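Local coordinates for RNA-binding protein HI_1333 (Haemophilus influenzae, PDB 1JO0) that probably binds RNA, as a small single-domain member of the CRS1/YhbY (CRM) family, at residues H16-V21 and H44-V49. Sequence-based numbering, arbitrary orientation.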
loop_
_atom_site.group_PDB
_atom_site.type_symbol
_atom_site.label_atom_id
_atom_site.label_comp_id
_atom_site.label_asym_id
_atom_site.label_seq_id
_atom_site.Cartn_x
_atom_site.Cartn_y
_atom_site.Cartn_z
ATOM N N HIS A 16 -5.919 -4.571 9.359
ATOM C CA HIS A 16 -6.729 -5.796 9.496
ATOM C C HIS A 16 -8.196 -5.545 9.280
ATOM O O HIS A 16 -8.938 -6.444 8.864
ATOM C CB HIS A 16 -6.418 -6.310 10.919
ATOM C CG HIS A 16 -7.127 -7.517 11.363
ATOM N ND1 HIS A 16 -6.713 -8.754 10.926
ATOM C CD2 HIS A 16 -8.179 -7.709 12.196
ATOM C CE1 HIS A 16 -7.495 -9.662 11.467
ATOM N NE2 HIS A 16 -8.394 -9.054 12.240
ATOM N N HIS A 17 -8.667 -4.320 9.565
ATOM C CA HIS A 17 -10.096 -4.017 9.436
ATOM C C HIS A 17 -10.479 -3.423 8.084
ATOM O O HIS A 17 -11.631 -3.026 7.931
ATOM C CB HIS A 17 -10.452 -3.014 10.524
ATOM C CG HIS A 17 -10.091 -3.541 11.880
ATOM N ND1 HIS A 17 -10.727 -4.613 12.433
ATOM C CD2 HIS A 17 -9.139 -3.138 12.757
ATOM C CE1 HIS A 17 -10.175 -4.848 13.631
ATOM N NE2 HIS A 17 -9.214 -3.968 13.862
ATOM N N LEU A 18 -9.525 -3.377 7.151
ATOM C CA LEU A 18 -9.721 -2.759 5.846
ATOM C C LEU A 18 -9.802 -3.808 4.762
ATOM O O LEU A 18 -9.180 -4.871 4.822
ATOM C CB LEU A 18 -8.605 -1.747 5.513
ATOM C CG LEU A 18 -8.453 -0.623 6.564
ATOM C CD1 LEU A 18 -7.297 0.254 6.162
ATOM C CD2 LEU A 18 -9.774 0.104 6.732
ATOM N N ASN A 19 -10.609 -3.499 3.740
ATOM C CA ASN A 19 -10.636 -4.272 2.523
ATOM C C ASN A 19 -9.699 -3.665 1.481
ATOM O O ASN A 19 -9.479 -2.456 1.499
ATOM C CB ASN A 19 -12.023 -4.272 1.887
ATOM C CG ASN A 19 -12.992 -5.055 2.743
ATOM O OD1 ASN A 19 -12.663 -6.127 3.278
ATOM N ND2 ASN A 19 -14.144 -4.471 2.860
ATOM N N PRO A 20 -9.203 -4.429 0.542
ATOM C CA PRO A 20 -8.454 -3.832 -0.571
ATOM C C PRO A 20 -9.261 -2.751 -1.304
ATOM O O PRO A 20 -10.438 -2.933 -1.563
ATOM C CB PRO A 20 -8.220 -5.034 -1.485
ATOM C CG PRO A 20 -8.312 -6.235 -0.645
ATOM C CD PRO A 20 -9.302 -5.906 0.435
ATOM N N VAL A 21 -8.647 -1.633 -1.640
ATOM C CA VAL A 21 -9.222 -0.573 -2.456
ATOM C C VAL A 21 -8.658 -0.529 -3.882
ATOM O O VAL A 21 -9.177 0.259 -4.673
ATOM C CB VAL A 21 -9.082 0.788 -1.730
ATOM C CG1 VAL A 21 -9.955 0.792 -0.471
ATOM C CG2 VAL A 21 -7.651 1.141 -1.343
ATOM N N HIS A 44 -7.025 7.976 1.516
ATOM C CA HIS A 44 -7.093 7.086 2.663
ATOM C C HIS A 44 -5.826 7.027 3.521
ATOM O O HIS A 44 -5.955 6.604 4.682
ATOM C CB HIS A 44 -7.383 5.643 2.206
ATOM C CG HIS A 44 -8.689 5.573 1.490
ATOM N ND1 HIS A 44 -9.882 5.744 2.145
ATOM C CD2 HIS A 44 -8.970 5.322 0.193
ATOM C CE1 HIS A 44 -10.885 5.608 1.273
ATOM N NE2 HIS A 44 -10.349 5.345 0.085
ATOM N N GLU A 45 -4.683 7.363 2.967
ATOM C CA GLU A 45 -3.351 7.299 3.600
ATOM C C GLU A 45 -2.899 5.849 3.755
ATOM O O GLU A 45 -1.813 5.496 3.253
ATOM C CB GLU A 45 -3.319 8.020 4.964
ATOM C CG GLU A 45 -3.552 9.508 4.853
ATOM C CD GLU A 45 -3.451 10.134 6.244
ATOM O OE1 GLU A 45 -4.219 9.730 7.129
ATOM O OE2 GLU A 45 -2.589 11.015 6.467
ATOM N N LEU A 46 -3.658 5.016 4.429
ATOM C CA LEU A 46 -3.419 3.580 4.650
ATOM C C LEU A 46 -4.278 2.793 3.690
ATOM O O LEU A 46 -5.497 2.958 3.715
ATOM C CB LEU A 46 -3.769 3.174 6.062
ATOM C CG LEU A 46 -3.576 1.700 6.434
ATOM C CD1 LEU A 46 -2.115 1.287 6.314
ATOM C CD2 LEU A 46 -4.109 1.455 7.819
ATOM N N ILE A 47 -3.651 1.978 2.851
ATOM C CA ILE A 47 -4.378 1.230 1.827
ATOM C C ILE A 47 -3.896 -0.226 1.754
ATOM O O ILE A 47 -2.734 -0.531 2.066
ATOM C CB ILE A 47 -4.274 1.890 0.425
ATOM C CG1 ILE A 47 -2.867 1.801 -0.169
ATOM C CG2 ILE A 47 -4.799 3.329 0.491
ATOM C CD1 ILE A 47 -2.836 2.241 -1.618
ATOM N N LYS A 48 -4.798 -1.038 1.243
ATOM C CA LYS A 48 -4.500 -2.419 0.843
ATOM C C LYS A 48 -4.678 -2.558 -0.663
ATOM O O LYS A 48 -5.673 -2.167 -1.215
ATOM C CB LYS A 48 -5.463 -3.354 1.514
ATOM C CG LYS A 48 -5.091 -3.841 2.865
ATOM C CD LYS A 48 -6.089 -4.954 3.285
ATOM C CE LYS A 48 -5.710 -5.404 4.632
ATOM N NZ LYS A 48 -6.781 -6.237 5.196
ATOM N N VAL A 49 -3.658 -3.144 -1.295
ATOM C CA VAL A 49 -3.630 -3.374 -2.732
ATOM C C VAL A 49 -3.550 -4.889 -2.907
ATOM O O VAL A 49 -2.679 -5.561 -2.336
ATOM C CB VAL A 49 -2.411 -2.708 -3.410
ATOM C CG1 VAL A 49 -2.363 -3.022 -4.894
ATOM C CG2 VAL A 49 -2.432 -1.214 -3.161
HETATM O O HOH W 1 -7.535 -0.491 1.754
#
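Lys-48 turns CG anti to its carbonyl carbon (chi1 -87°) and stays extended beyond it, which carries its ammonium group along the loop to the carbonyl of Leu-18. NZ donates to Leu-18 O at 2.8 Å, tilted 23° from the carbonyl plane. CD and CE of the lysine lie alongside the same oxygen, each 3.5 Å from it. At the root of the chain, Lys-48 CB packs 3.7 Å from Pro-20 CA. The lysine backbone faces the loop too. Val-21 N donates to Lys-48 O at 3.1 Å, and a CA-H...O contact from Pro-20 reaches the same oxygen. One water bridges the backbones: it accepts from Lys-48 N and donates to Asn-19 O. The two backbones are thus joined both directly and through this water.

Apolar groups meet beside these bonds. Leu-46 sets CG anti to its backbone N (chi1 180°), and its CD2 comes within 3.8 Å of Leu-18 CD1. CG2 of Val-21 rests 3.9 Å from Ile-47 CB, the two side chains crossing at about a right angle.

Lys-48 NZ also makes a weak bond to Ala-15 O, at the end of helix 5-15. The loop leads into strand 22-24, the parallel edge neighbour of 46-51 in the mixed sheet. Helix 31-44 joins these two strands as a beta-alpha-beta crossover, and the contact lies where the loop enters the first of them. On the other flank of 46-51 runs antiparallel strand 81-85. Leu-46 packs on helix 5-15, while Val-21 and Ile-47 meet helix 31-44.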